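Local atomic coordinates of glycogen synthase (Cyanobacterium sp. CLg1, PDB entry 6GNF), a protein that is a glycosyltransferase of the starch and glycogen synthase family, built in the GT-B manner from two Rossmann-like domains with a ligand-binding cleft between them. Residues G38-V43 and L199-A204; T165-N170 and S175-Y180; T299-G304 and A529-D534. All blocks are in the same frame, centred on the assembly; numbering follows the deposited sequence.

Contact 1: residues G38-V43 and L199-A204; sequences GGLGDV and LLHNIA. With AC1 (4,6-dideoxy-4-{[(1S,4R,5S,6S)-4,5,6-trihydroxy-3-(hydroxymethyl)cyclohex-2-en-1-yl]amino}-alpha-D-glucopyranose), chain D; ADP (adenosine-5'-diphosphate), chain F.
Leu40 and Val43 meet the imidazole of His201 in the cleft of this GT-B fold. Gly38, Gly39 and Leu40 belong to the Lys-X-Gly-Gly-Leu motif of starch and glycogen synthases, which leads into helix 39-54. His201 follows strand 195-200 of the same Rossmann-like domain.

The apolar contacts come at the ring from two directions. CD1 of Leu40 lies over one face of the His201 ring and makes a CH-pi contact, 3.5 Å from the ring centroid and 15° off the normal. It sits toward the rim, with NE2 as its nearest ring atom. The leucine branch gets there because CG is anti to the backbone N (chi1 170°). Val43 approaches the ring edge instead. CG1 of Val43 lies in the ring plane, 3.8 Å from CE1 of His201. The other methyl, CG2 of Val43, turns to the ligand AC1, 3.5 Å from its O6B.

The polar contacts run to the ligands and to nearby side chains. ND1 of His201 and O6B of AC1 form a nearly straight hydrogen bond of 3.0 Å, with an angle of 174°. O6B also lies in the ring plane. NE2, the second ring nitrogen, is hydrogen-bonded to Asn170 OD1. The imidazole is thus held through both nitrogens, which fixes its rotation. Asp171 OD1 bonds the backbone N of both His201 and Asn202. At the start of the helix, the backbone N of Gly39 donates to O2B of ADP at 2.7 Å. The helix end would be expected to favour the phosphate charge.

Asn202 ND2 bonds Gln362 OE1, and OD1 closes an Asx turn by accepting from the backbone N of Ala204 at 3.1 Å.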
# COMPACT_ATOMS: atom_id res chain seq x y z
N GLY A 38 2.95 4.62 2.02
CA GLY A 38 1.58 4.31 1.62
C GLY A 38 0.95 3.21 2.46
O GLY A 38 1.38 2.94 3.57
N GLY A 39 -0.03 2.53 1.87
CA GLY A 39 -0.82 1.54 2.56
C GLY A 39 -0.10 0.29 3.02
O GLY A 39 -0.54 -0.34 3.97
N LEU A 40 0.98 -0.10 2.34
CA LEU A 40 1.73 -1.28 2.75
C LEU A 40 2.14 -1.21 4.22
O LEU A 40 1.95 -2.14 4.99
CB LEU A 40 2.97 -1.46 1.88
CG LEU A 40 3.98 -2.52 2.34
CD1 LEU A 40 3.34 -3.90 2.41
CD2 LEU A 40 5.16 -2.54 1.40
N GLY A 41 2.72 -0.08 4.60
CA GLY A 41 3.15 0.13 5.97
C GLY A 41 2.04 0.04 6.99
O GLY A 41 2.28 -0.40 8.12
N ASP A 42 0.84 0.51 6.61
CA ASP A 42 -0.32 0.44 7.50
C ASP A 42 -0.75 -1.00 7.73
O ASP A 42 -1.02 -1.36 8.86
CB ASP A 42 -1.49 1.26 6.96
CG ASP A 42 -1.22 2.77 6.97
OD1 ASP A 42 -0.54 3.30 7.88
OD2 ASP A 42 -1.71 3.46 6.04
N VAL A 43 -0.75 -1.82 6.68
CA VAL A 43 -1.13 -3.22 6.82
C VAL A 43 -0.14 -3.97 7.72
O VAL A 43 -0.55 -4.68 8.64
CB VAL A 43 -1.22 -3.93 5.45
CG1 VAL A 43 -1.47 -5.41 5.64
CG2 VAL A 43 -2.32 -3.30 4.58
N LEU A 199 2.10 -12.28 0.00
CA LEU A 199 1.01 -11.32 0.16
C LEU A 199 1.22 -10.17 -0.79
O LEU A 199 2.13 -9.37 -0.62
CB LEU A 199 0.92 -10.81 1.60
CG LEU A 199 -0.21 -9.83 1.90
CD1 LEU A 199 -1.56 -10.36 1.42
CD2 LEU A 199 -0.29 -9.52 3.39
N LEU A 200 0.36 -10.11 -1.80
CA LEU A 200 0.47 -9.13 -2.86
C LEU A 200 -0.35 -7.89 -2.52
O LEU A 200 -1.55 -8.01 -2.24
CB LEU A 200 -0.01 -9.74 -4.17
CG LEU A 200 -0.16 -8.77 -5.35
CD1 LEU A 200 1.21 -8.29 -5.82
CD2 LEU A 200 -0.93 -9.43 -6.49
N HIS A 201 0.29 -6.73 -2.52
CA HIS A 201 -0.41 -5.46 -2.29
C HIS A 201 -0.62 -4.67 -3.57
O HIS A 201 -1.52 -3.86 -3.61
CB HIS A 201 0.35 -4.60 -1.29
CG HIS A 201 0.53 -5.24 0.05
ND1 HIS A 201 -0.25 -4.92 1.13
CD2 HIS A 201 1.40 -6.19 0.47
CE1 HIS A 201 0.12 -5.65 2.16
NE2 HIS A 201 1.13 -6.42 1.79
N ASN A 202 0.23 -4.88 -4.57
CA ASN A 202 0.16 -4.14 -5.83
C ASN A 202 0.90 -4.85 -6.95
O ASN A 202 2.13 -4.96 -6.90
CB ASN A 202 0.75 -2.74 -5.65
CG ASN A 202 0.27 -1.75 -6.71
OD1 ASN A 202 0.13 -2.09 -7.89
ND2 ASN A 202 -0.01 -0.54 -6.30
N ILE A 203 0.15 -5.28 -7.96
CA ILE A 203 0.68 -6.08 -9.06
C ILE A 203 1.41 -5.24 -10.11
O ILE A 203 2.08 -5.80 -10.97
CB ILE A 203 -0.46 -6.89 -9.75
CG1 ILE A 203 0.08 -8.05 -10.58
CG2 ILE A 203 -1.32 -6.00 -10.63
CD1 ILE A 203 0.30 -9.31 -9.79
N ALA A 204 1.30 -3.92 -10.04
CA ALA A 204 1.95 -3.06 -11.02
C ALA A 204 3.48 -3.11 -10.89
O ALA A 204 4.19 -2.91 -11.86
CB ALA A 204 1.47 -1.63 -10.91
C1 AC1 D . 4.59 0.52 -2.36
O2 AC1 D . 4.70 -1.88 -2.77
C2 AC1 D . 3.92 -0.84 -2.15
C4A AC1 D . -3.34 -1.13 -1.06
C3 AC1 D . 2.48 -0.85 -2.68
O3 AC1 D . 1.89 -2.08 -2.27
C4 AC1 D . 1.67 0.36 -2.15
N4A AC1 D . 0.27 0.42 -2.62
C5 AC1 D . 2.45 1.63 -2.55
O5 AC1 D . 3.75 1.60 -1.93
C6 AC1 D . 1.77 2.91 -2.11
C1B AC1 D . -0.74 -0.63 -2.43
C2B AC1 D . -2.12 -0.35 -3.10
O2B AC1 D . -2.13 0.81 -3.92
C3B AC1 D . -3.28 -0.12 -2.16
O3B AC1 D . -4.50 -0.23 -2.90
O4 AC1 D . -4.35 -0.68 -0.15
C5B AC1 D . -2.01 -1.25 -0.36
C7B AC1 D . -0.86 -0.97 -0.97
C6B AC1 D . -1.98 -1.73 1.05
O6B AC1 D . -2.58 -3.03 1.05
PB ADP F . -1.58 3.62 -1.62
O1B ADP F . -1.92 2.99 -2.95
O2B ADP F . -1.16 2.63 -0.57
O3B ADP F . -0.72 4.85 -1.74
PA ADP F . -3.85 3.66 0.16
O1A ADP F . -3.84 2.14 0.28
O2A ADP F . -5.16 4.44 0.16
O3A ADP F . -3.02 4.16 -1.14
O5' ADP F . -2.93 4.26 1.35
C5' ADP F . -2.34 5.57 1.26
C4' ADP F . -2.28 6.15 2.66
O4' ADP F . -1.46 7.32 2.73
C3' ADP F . -3.66 6.58 3.12
O3' ADP F . -3.82 6.16 4.48
C2' ADP F . -3.67 8.08 2.97
O2' ADP F . -4.47 8.64 4.01
C1' ADP F . -2.21 8.48 3.09
N9 ADP F . -1.75 9.59 2.22
C8 ADP F . -1.54 9.55 0.89
N7 ADP F . -1.08 10.74 0.42
C5 ADP F . -0.98 11.57 1.48
C6 ADP F . -0.56 12.97 1.71
N6 ADP F . -0.15 13.75 0.69
N1 ADP F . -0.61 13.45 2.97
C2 ADP F . -1.02 12.70 4.01
N3 ADP F . -1.41 11.42 3.87
C4 ADP F . -1.41 10.81 2.66

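Contact 2: residues T165-N170 and S175-Y180; sequences TIFVCN and SLLPLY
Leu177 reaches from its helix to two side chains of strand 166-170, Phe167 and Cys169. Its CD2 methyl does most of the touching. CD2 of Leu177 lies 3.7 Å from SG of Cys169 and 3.8 Å from CB of Phe167, so it fits between the two. The isobutyl group extends toward the strand because CG is anti to the backbone N (chi1 -178°). The side chains of Leu177 and Phe167 cross at about a right angle. CD2 meets the root of the aromatic side chain, while CD1 of Leu177 comes within 4.2 Å of CD1 of Phe167. Pro178 adds a looser contact, with its CD 4.2 Å from SG of Cys169. No hydrogen bond joins the two segments, and all four of these residues are buried.

Strand 166-170 and helix 177-186 are the first two elements of a beta-alpha-beta unit that ends in strand 195-200. Phe167 and Cys169 alternate with Val168 and Asn170, whose side chains leave from the other side of the sheet.

Further out, the ring of Phe167 has CG2 of Thr165 over the centre of one face, 4.1 Å above the plane. Phe191 meets the same ring edge-to-face, and Leu144 of helix 132-144 also touches Phe167. Leu177 rests in addition on Thr196 of strand 195-200. OG of Ser175 is hydrogen-bonded to the carbonyl O of Trp172.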
# COMPACT_ATOMS: atom_id res chain seq x y z
N THR A 165 7.65 -21.89 11.33
CA THR A 165 7.35 -20.50 11.08
C THR A 165 6.68 -20.33 9.72
O THR A 165 7.04 -21.01 8.78
CB THR A 165 8.64 -19.68 11.14
OG1 THR A 165 9.12 -19.71 12.49
CG2 THR A 165 8.41 -18.23 10.71
N ILE A 166 5.71 -19.42 9.67
CA ILE A 166 5.11 -18.98 8.42
C ILE A 166 5.70 -17.62 8.08
O ILE A 166 5.50 -16.65 8.80
CB ILE A 166 3.58 -18.85 8.55
CG1 ILE A 166 2.95 -20.22 8.85
CG2 ILE A 166 2.96 -18.28 7.28
CD1 ILE A 166 1.51 -20.15 9.28
N PHE A 167 6.41 -17.55 6.95
CA PHE A 167 6.94 -16.29 6.45
C PHE A 167 5.89 -15.62 5.55
O PHE A 167 5.50 -16.18 4.54
CB PHE A 167 8.22 -16.51 5.65
CG PHE A 167 9.40 -16.93 6.48
CD1 PHE A 167 10.18 -15.99 7.13
CD2 PHE A 167 9.74 -18.27 6.60
CE1 PHE A 167 11.27 -16.38 7.90
CE2 PHE A 167 10.82 -18.66 7.36
CZ PHE A 167 11.59 -17.71 8.01
N VAL A 168 5.47 -14.41 5.91
CA VAL A 168 4.59 -13.62 5.05
C VAL A 168 5.43 -12.58 4.30
O VAL A 168 5.96 -11.63 4.89
CB VAL A 168 3.48 -12.93 5.85
CG1 VAL A 168 2.54 -12.17 4.93
CG2 VAL A 168 2.67 -13.96 6.64
N CYS A 169 5.60 -12.82 3.00
CA CYS A 169 6.39 -11.96 2.13
C CYS A 169 5.48 -10.93 1.48
O CYS A 169 4.60 -11.27 0.70
CB CYS A 169 7.05 -12.82 1.06
SG CYS A 169 7.91 -14.24 1.76
N ASN A 170 5.73 -9.66 1.81
CA ASN A 170 4.91 -8.58 1.30
C ASN A 170 5.51 -7.98 0.05
O ASN A 170 6.64 -7.50 0.06
CB ASN A 170 4.75 -7.52 2.39
CG ASN A 170 3.90 -8.01 3.54
OD1 ASN A 170 2.68 -7.94 3.50
ND2 ASN A 170 4.55 -8.54 4.57
N SER A 175 9.96 -11.07 -2.55
CA SER A 175 9.42 -12.22 -3.27
C SER A 175 10.45 -13.31 -3.59
O SER A 175 10.06 -14.36 -4.07
CB SER A 175 8.68 -11.78 -4.54
OG SER A 175 9.56 -11.14 -5.44
N LEU A 176 11.74 -13.05 -3.36
CA LEU A 176 12.77 -14.10 -3.50
C LEU A 176 12.95 -14.94 -2.23
O LEU A 176 13.61 -15.97 -2.25
CB LEU A 176 14.12 -13.49 -3.87
CG LEU A 176 14.23 -12.71 -5.17
CD1 LEU A 176 15.63 -12.11 -5.25
CD2 LEU A 176 13.96 -13.58 -6.38
N LEU A 177 12.36 -14.52 -1.12
CA LEU A 177 12.52 -15.26 0.14
C LEU A 177 12.17 -16.76 0.04
O LEU A 177 12.85 -17.60 0.63
CB LEU A 177 11.72 -14.59 1.26
CG LEU A 177 11.82 -15.23 2.65
CD1 LEU A 177 11.76 -14.17 3.74
CD2 LEU A 177 10.74 -16.28 2.86
N PRO A 178 11.09 -17.11 -0.68
CA PRO A 178 10.78 -18.53 -0.84
C PRO A 178 11.86 -19.32 -1.58
O PRO A 178 12.07 -20.49 -1.27
CB PRO A 178 9.48 -18.52 -1.66
CG PRO A 178 8.86 -17.20 -1.36
CD PRO A 178 10.02 -16.25 -1.22
N LEU A 179 12.56 -18.67 -2.50
CA LEU A 179 13.65 -19.33 -3.22
C LEU A 179 14.83 -19.55 -2.29
O LEU A 179 15.42 -20.64 -2.28
CB LEU A 179 14.08 -18.53 -4.45
CG LEU A 179 13.13 -18.59 -5.65
CD1 LEU A 179 11.83 -17.84 -5.39
CD2 LEU A 179 13.80 -18.03 -6.90
N TYR A 180 15.20 -18.53 -1.53
CA TYR A 180 16.30 -18.65 -0.57
C TYR A 180 15.97 -19.66 0.53
O TYR A 180 16.85 -20.42 0.95
CB TYR A 180 16.65 -17.30 0.05
CG TYR A 180 17.28 -16.33 -0.91
CD1 TYR A 180 18.45 -16.65 -1.58
CD2 TYR A 180 16.72 -15.08 -1.14
CE1 TYR A 180 19.05 -15.76 -2.47
CE2 TYR A 180 17.31 -14.18 -2.02
CZ TYR A 180 18.46 -14.52 -2.69
OH TYR A 180 19.04 -13.63 -3.56

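Contact 3: residues T299-G304 and A529-D534; sequences TGITNG and AAKYVD. With AC1 (4,6-dideoxy-4-{[(1S,4R,5S,6S)-4,5,6-trihydroxy-3-(hydroxymethyl)cyclohex-2-en-1-yl]amino}-alpha-D-glucopyranose), chain D.
The edge strand 298-300 of the first Rossmann-like domain runs into a loop here, and the C-terminal helix 526-540 packs against it. In GT-B proteins the chain commonly returns to the first domain in such a C-terminal helix. Ile301 carries the contact. CD1 of Ile301 sits over the centre of one face of the Tyr532 ring, 3.8 Å from the centroid and 7° off the normal, a CH-pi contact. CG2 of Ile301 reaches the rim of the ring, 3.7 Å from CE2 of Tyr532. Ile301 and Lys531 run antiparallel side by side, with CD1 of Ile301 3.9 Å from CB of Lys531; the lysine amine points elsewhere.

A water ties the polar groups together. It donates to the backbone O of Ile301 at 2.7 Å and to OD1 of Asn303 at 2.6 Å. It accepts from the Tyr532 hydroxyl at 2.7 Å and lies in the plane of that ring. With OD1 engaged by the water, the amide of Asn303 has ND2 directed at the ligand AC1, where it donates to O6B at 2.8 Å. Tyr532 is thus linked to the glycan pocket through the water and Asn303.

Ile301 is bonded through its backbone to Thr270 of strand 267-270. Helix 39-54 packs against helix 526-540, with Leu47 touching Tyr532 and Leu51 touching Val533.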
# COMPACT_ATOMS: atom_id res chain seq x y z
N THR A 299 -6.04 -15.88 -3.62
CA THR A 299 -7.21 -15.53 -2.81
C THR A 299 -7.04 -14.13 -2.25
O THR A 299 -5.93 -13.74 -1.86
CB THR A 299 -7.35 -16.48 -1.60
OG1 THR A 299 -7.45 -17.82 -2.07
CG2 THR A 299 -8.57 -16.17 -0.77
N GLY A 300 -8.14 -13.39 -2.16
CA GLY A 300 -8.15 -12.04 -1.65
C GLY A 300 -8.83 -11.93 -0.30
O GLY A 300 -9.84 -12.59 -0.05
N ILE A 301 -8.25 -11.11 0.57
CA ILE A 301 -8.84 -10.77 1.86
C ILE A 301 -8.79 -9.26 2.01
O ILE A 301 -7.71 -8.68 2.01
CB ILE A 301 -8.06 -11.41 3.03
CG1 ILE A 301 -8.09 -12.93 2.91
CG2 ILE A 301 -8.66 -10.97 4.36
CD1 ILE A 301 -7.19 -13.63 3.90
N THR A 302 -9.95 -8.63 2.13
CA THR A 302 -10.05 -7.18 2.21
C THR A 302 -9.34 -6.64 3.45
O THR A 302 -9.62 -7.08 4.56
CB THR A 302 -11.53 -6.74 2.25
OG1 THR A 302 -12.18 -7.19 1.06
CG2 THR A 302 -11.68 -5.23 2.34
N ASN A 303 -8.46 -5.65 3.25
CA ASN A 303 -7.76 -5.03 4.37
C ASN A 303 -8.74 -4.41 5.34
O ASN A 303 -9.75 -3.85 4.93
CB ASN A 303 -6.83 -3.89 3.91
CG ASN A 303 -5.58 -4.38 3.20
OD1 ASN A 303 -5.14 -5.53 3.38
ND2 ASN A 303 -4.98 -3.50 2.41
N GLY A 304 -8.42 -4.49 6.63
CA GLY A 304 -9.04 -3.66 7.63
C GLY A 304 -8.11 -2.50 7.93
O GLY A 304 -7.19 -2.20 7.15
N ALA A 529 -8.35 -10.58 9.90
CA ALA A 529 -7.27 -11.30 10.60
C ALA A 529 -7.68 -12.74 10.83
O ALA A 529 -6.87 -13.66 10.66
CB ALA A 529 -6.95 -10.64 11.93
N ALA A 530 -8.93 -12.93 11.23
CA ALA A 530 -9.48 -14.27 11.44
C ALA A 530 -9.41 -15.13 10.16
O ALA A 530 -9.19 -16.33 10.24
CB ALA A 530 -10.91 -14.18 11.94
N LYS A 531 -9.60 -14.50 9.00
CA LYS A 531 -9.48 -15.21 7.73
C LYS A 531 -8.05 -15.59 7.44
O LYS A 531 -7.81 -16.67 6.92
CB LYS A 531 -9.99 -14.36 6.58
CG LYS A 531 -11.49 -14.14 6.56
CD LYS A 531 -11.83 -13.33 5.32
CE LYS A 531 -13.18 -12.66 5.43
NZ LYS A 531 -14.26 -13.67 5.44
N TYR A 532 -7.10 -14.70 7.73
CA TYR A 532 -5.68 -15.03 7.61
C TYR A 532 -5.33 -16.24 8.50
O TYR A 532 -4.67 -17.19 8.06
CB TYR A 532 -4.79 -13.84 7.98
CG TYR A 532 -4.61 -12.82 6.88
CD1 TYR A 532 -3.61 -12.97 5.93
CD2 TYR A 532 -5.42 -11.70 6.79
CE1 TYR A 532 -3.43 -12.04 4.91
CE2 TYR A 532 -5.26 -10.76 5.79
CZ TYR A 532 -4.27 -10.93 4.85
OH TYR A 532 -4.14 -9.96 3.87
N VAL A 533 -5.82 -16.23 9.73
CA VAL A 533 -5.56 -17.32 10.67
C VAL A 533 -6.05 -18.65 10.09
O VAL A 533 -5.36 -19.65 10.19
CB VAL A 533 -6.20 -17.07 12.05
CG1 VAL A 533 -6.16 -18.32 12.92
CG2 VAL A 533 -5.49 -15.94 12.77
N ASP A 534 -7.25 -18.65 9.51
CA ASP A 534 -7.78 -19.87 8.88
C ASP A 534 -6.89 -20.40 7.77
O ASP A 534 -6.60 -21.59 7.72
CB ASP A 534 -9.18 -19.64 8.31
CG ASP A 534 -10.24 -19.60 9.39
OD1 ASP A 534 -9.87 -19.77 10.58
OD2 ASP A 534 -11.44 -19.42 9.07
C1 AC1 D . 4.59 0.52 -2.36
O2 AC1 D . 4.70 -1.88 -2.77
C2 AC1 D . 3.92 -0.84 -2.15
C4A AC1 D . -3.34 -1.13 -1.06
C3 AC1 D . 2.48 -0.85 -2.68
O3 AC1 D . 1.89 -2.08 -2.27
C4 AC1 D . 1.67 0.36 -2.15
N4A AC1 D . 0.27 0.42 -2.62
C5 AC1 D . 2.45 1.63 -2.55
O5 AC1 D . 3.75 1.60 -1.93
C6 AC1 D . 1.77 2.91 -2.11
C1B AC1 D . -0.74 -0.63 -2.43
C2B AC1 D . -2.12 -0.35 -3.10
O2B AC1 D . -2.13 0.81 -3.92
C3B AC1 D . -3.28 -0.12 -2.16
O3B AC1 D . -4.50 -0.23 -2.90
O4 AC1 D . -4.35 -0.68 -0.15
C5B AC1 D . -2.01 -1.25 -0.36
C7B AC1 D . -0.86 -0.97 -0.97
C6B AC1 D . -1.98 -1.73 1.05
O6B AC1 D . -2.58 -3.03 1.05
O HOH W 1 -5.95 -7.98 3.87

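Overall arrangement
All three contacts reach the mixed sheet of the first domain. Contacts 1 and 3 meet at the ligand AC1, with centres about 14 Å apart. His201 and Asn303 both bond its O6B, and CG2 of Val43 packs 3.4 Å from ND2 of Asn303. Contact 2 is about 15 Å from contact 1, centre to centre, and is nested in the chain between the segments of contact 1. Neighbouring strands 166-170 and 195-200 join the two. Asn170 OD1 is 2.8 Å from His201 NE2, so Asn170 is a second-shell partner of the AC1 site; the Cys169 side chain lies about 12 Å from AC1. Contacts 2 and 3 do not touch; their nearest atoms are about 6 Å apart.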